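Local coordinates for protein metallophosphoesterase (Clostridium thermocellum, PDB 4J6O) that probably removes 2',3'-phosphates from RNA ends as the manganese-binding, calcineurin-like phosphatase component of the bacterial Pnkp-Hen1 RNA repair system, at residues D19-Y24 with V67-K72. Residues are numbered along the deposited sequence; the frame is centred on the assembly and turned at random.
Sequences DIHGCY and VDRGPK. With MN (manganese (II) ion), chain J.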
loop_
_atom_site.group_PDB
_atom_site.type_symbol
_atom_site.label_atom_id
_atom_site.label_comp_id
_atom_site.label_asym_id
_atom_site.label_seq_id
_atom_site.Cartn_x
_atom_site.Cartn_y
_atom_site.Cartn_z
ATOM N N ASP A 19 2.798 3.473 2.116
ATOM C CA ASP A 19 1.895 4.298 1.311
ATOM C C ASP A 19 2.637 5.307 0.446
ATOM O O ASP A 19 3.410 6.141 0.944
ATOM C CB ASP A 19 1.002 5.109 2.250
ATOM C CG ASP A 19 0.262 4.279 3.244
ATOM O OD1 ASP A 19 0.795 3.351 3.922
ATOM O OD2 ASP A 19 -0.954 4.637 3.438
ATOM N N ILE A 20 2.302 5.272 -0.831
ATOM C CA ILE A 20 2.924 6.122 -1.807
ATOM C C ILE A 20 2.162 7.416 -2.079
ATOM O O ILE A 20 2.796 8.466 -2.205
ATOM C CB ILE A 20 3.154 5.330 -3.099
ATOM C CG1 ILE A 20 4.130 4.148 -2.806
ATOM C CG2 ILE A 20 3.671 6.227 -4.210
ATOM C CD1 ILE A 20 4.053 3.014 -3.875
ATOM N N HIS A 21 0.797 7.307 -2.112
ATOM C CA HIS A 21 -0.041 8.505 -2.247
ATOM C C HIS A 21 0.550 9.468 -3.309
ATOM O O HIS A 21 0.762 10.665 -3.057
ATOM C CB HIS A 21 -0.179 9.210 -0.895
ATOM C CG HIS A 21 -1.094 8.500 0.044
ATOM N ND1 HIS A 21 -2.397 8.199 -0.296
ATOM C CD2 HIS A 21 -0.919 8.061 1.309
ATOM C CE1 HIS A 21 -2.967 7.548 0.698
ATOM N NE2 HIS A 21 -2.101 7.467 1.693
ATOM N N GLY A 22 0.803 8.932 -4.491
ATOM C CA GLY A 22 1.135 9.766 -5.639
ATOM C C GLY A 22 2.561 10.278 -5.677
ATOM O O GLY A 22 2.882 11.089 -6.518
ATOM N N CYS A 23 3.393 9.826 -4.740
ATOM C CA CYS A 23 4.758 10.345 -4.676
ATOM C C CYS A 23 5.705 9.551 -5.623
ATOM O O CYS A 23 6.574 8.819 -5.158
ATOM C CB CYS A 23 5.263 10.284 -3.273
ATOM S SG CYS A 23 4.362 11.511 -2.207
ATOM N N TYR A 24 5.482 9.693 -6.904
ATOM C CA TYR A 24 6.297 8.988 -7.880
ATOM C C TYR A 24 7.803 9.260 -7.742
ATOM O O TYR A 24 8.605 8.319 -7.875
ATOM C CB TYR A 24 5.846 9.338 -9.303
ATOM C CG TYR A 24 6.716 8.691 -10.352
ATOM C CD1 TYR A 24 6.477 7.390 -10.735
ATOM C CD2 TYR A 24 7.785 9.357 -10.877
ATOM C CE1 TYR A 24 7.275 6.784 -11.682
ATOM C CE2 TYR A 24 8.602 8.744 -11.827
ATOM C CZ TYR A 24 8.330 7.452 -12.203
ATOM O OH TYR A 24 9.130 6.827 -13.157
ATOM N N VAL A 67 -2.920 5.952 -4.446
ATOM C CA VAL A 67 -3.563 7.136 -4.980
ATOM C C VAL A 67 -3.878 8.155 -3.901
ATOM O O VAL A 67 -3.668 7.894 -2.730
ATOM C CB VAL A 67 -4.868 6.723 -5.727
ATOM C CG1 VAL A 67 -4.560 5.658 -6.817
ATOM C CG2 VAL A 67 -5.879 6.130 -4.751
ATOM N N ASP A 68 -4.290 9.355 -4.338
ATOM C CA ASP A 68 -4.675 10.494 -3.484
ATOM C C ASP A 68 -3.503 11.312 -2.988
ATOM O O ASP A 68 -2.405 10.775 -2.793
ATOM C CB ASP A 68 -5.545 10.037 -2.308
ATOM C CG ASP A 68 -6.947 9.560 -2.765
ATOM O OD1 ASP A 68 -7.223 9.542 -3.978
ATOM O OD2 ASP A 68 -7.725 9.166 -1.884
ATOM N N ARG A 69 -3.727 12.626 -2.877
ATOM C CA ARG A 69 -2.869 13.597 -2.183
ATOM C C ARG A 69 -1.693 14.086 -2.985
ATOM O O ARG A 69 -1.497 15.289 -3.155
ATOM C CB ARG A 69 -2.344 13.115 -0.840
ATOM C CG ARG A 69 -3.454 12.884 0.202
ATOM C CD ARG A 69 -2.860 12.518 1.541
ATOM N NE ARG A 69 -3.894 12.388 2.590
ATOM C CZ ARG A 69 -4.244 11.237 3.149
ATOM N NH1 ARG A 69 -3.700 10.082 2.747
ATOM N NH2 ARG A 69 -5.181 11.212 4.108
ATOM N N GLY A 70 -0.891 13.144 -3.465
ATOM C CA GLY A 70 0.372 13.536 -4.090
ATOM C C GLY A 70 0.323 13.997 -5.536
ATOM O O GLY A 70 -0.724 13.965 -6.185
ATOM N N PRO A 71 1.473 14.392 -6.083
ATOM C CA PRO A 71 1.547 15.135 -7.339
ATOM C C PRO A 71 1.590 14.296 -8.601
ATOM O O PRO A 71 1.369 14.869 -9.672
ATOM C CB PRO A 71 2.879 15.877 -7.206
ATOM C CG PRO A 71 3.689 14.924 -6.415
ATOM C CD PRO A 71 2.775 14.391 -5.370
ATOM N N LYS A 72 1.829 12.981 -8.486
ATOM C CA LYS A 72 2.112 12.145 -9.652
ATOM C C LYS A 72 1.392 10.803 -9.533
ATOM O O LYS A 72 1.944 9.737 -9.728
ATOM C CB LYS A 72 3.634 11.983 -9.859
ATOM C CG LYS A 72 4.254 13.233 -10.439
ATOM C CD LYS A 72 5.720 12.988 -10.729
ATOM C CE LYS A 72 6.417 14.270 -11.226
ATOM N NZ LYS A 72 7.776 13.880 -11.789
HETATM MN MN MN J . -2.531 6.115 3.493
HETATM O O HOH W 1 -1.070 7.356 4.779
#
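The imidazole of His21 is held between the manganese ion and the backbone of residues 67-72. On one side His21 ND1 donates to Val67 O (2.8 Å, N-H...O angle 149°), the carbonyl oxygen sitting a little out of the ring plane. This bond commits the proton to ND1 and leaves His21 NE2 to the manganese, at 2.3 Å. Arg69 lies alongside and points the same way, its chain extended from CG to NE, and Arg69 NH1 stands over one face of the His21 ring, nearer its border, 3.2 Å from His21 NE2. Guanidinium and ring planes are 83° apart, and the arginine meets the histidine by its edge; no hydrogen is shared between them. Arg69 NH2 hydrogen-bonds a bound citrate, probably from the crystallisation liquor, which might mark an anion site.

The two segments follow strands 14-17 and 59-62, neighbours in one sheet; 19-24 holds the D-x-H signature of calcineurin-like phosphoesterases and 67-72 the D-R-G end of GD-x-x-D-R-G, whose first aspartate, Asp65, also binds the ion. Asp19 OD2 binds the manganese at 2.2 Å, its carboxylate turned there with CG beside the backbone N. Asp68 directs its carboxylate elsewhere, to Thr118 and His96, the latter ring packing edge-to-face with His21.

Away from the metal, the type I' turn from Ile20 to Cys23 brings Gly22 close against Gly70, their CA atoms 4.1 Å apart. Gly22 O accepts a hydrogen bond from Lys72 N at 2.9 Å, while Pro71 CD rests against the same oxygen. Tyr24, with CG anti to the backbone N (chi1 177°), turns its ring away from 67-72, toward Glu75 and Val76 of helix 73-86, and Tyr24 CB touches Lys72 CB at 3.5 Å. The extended lysine crosses the tyrosine obliquely and ends in a salt bridge with Asp25.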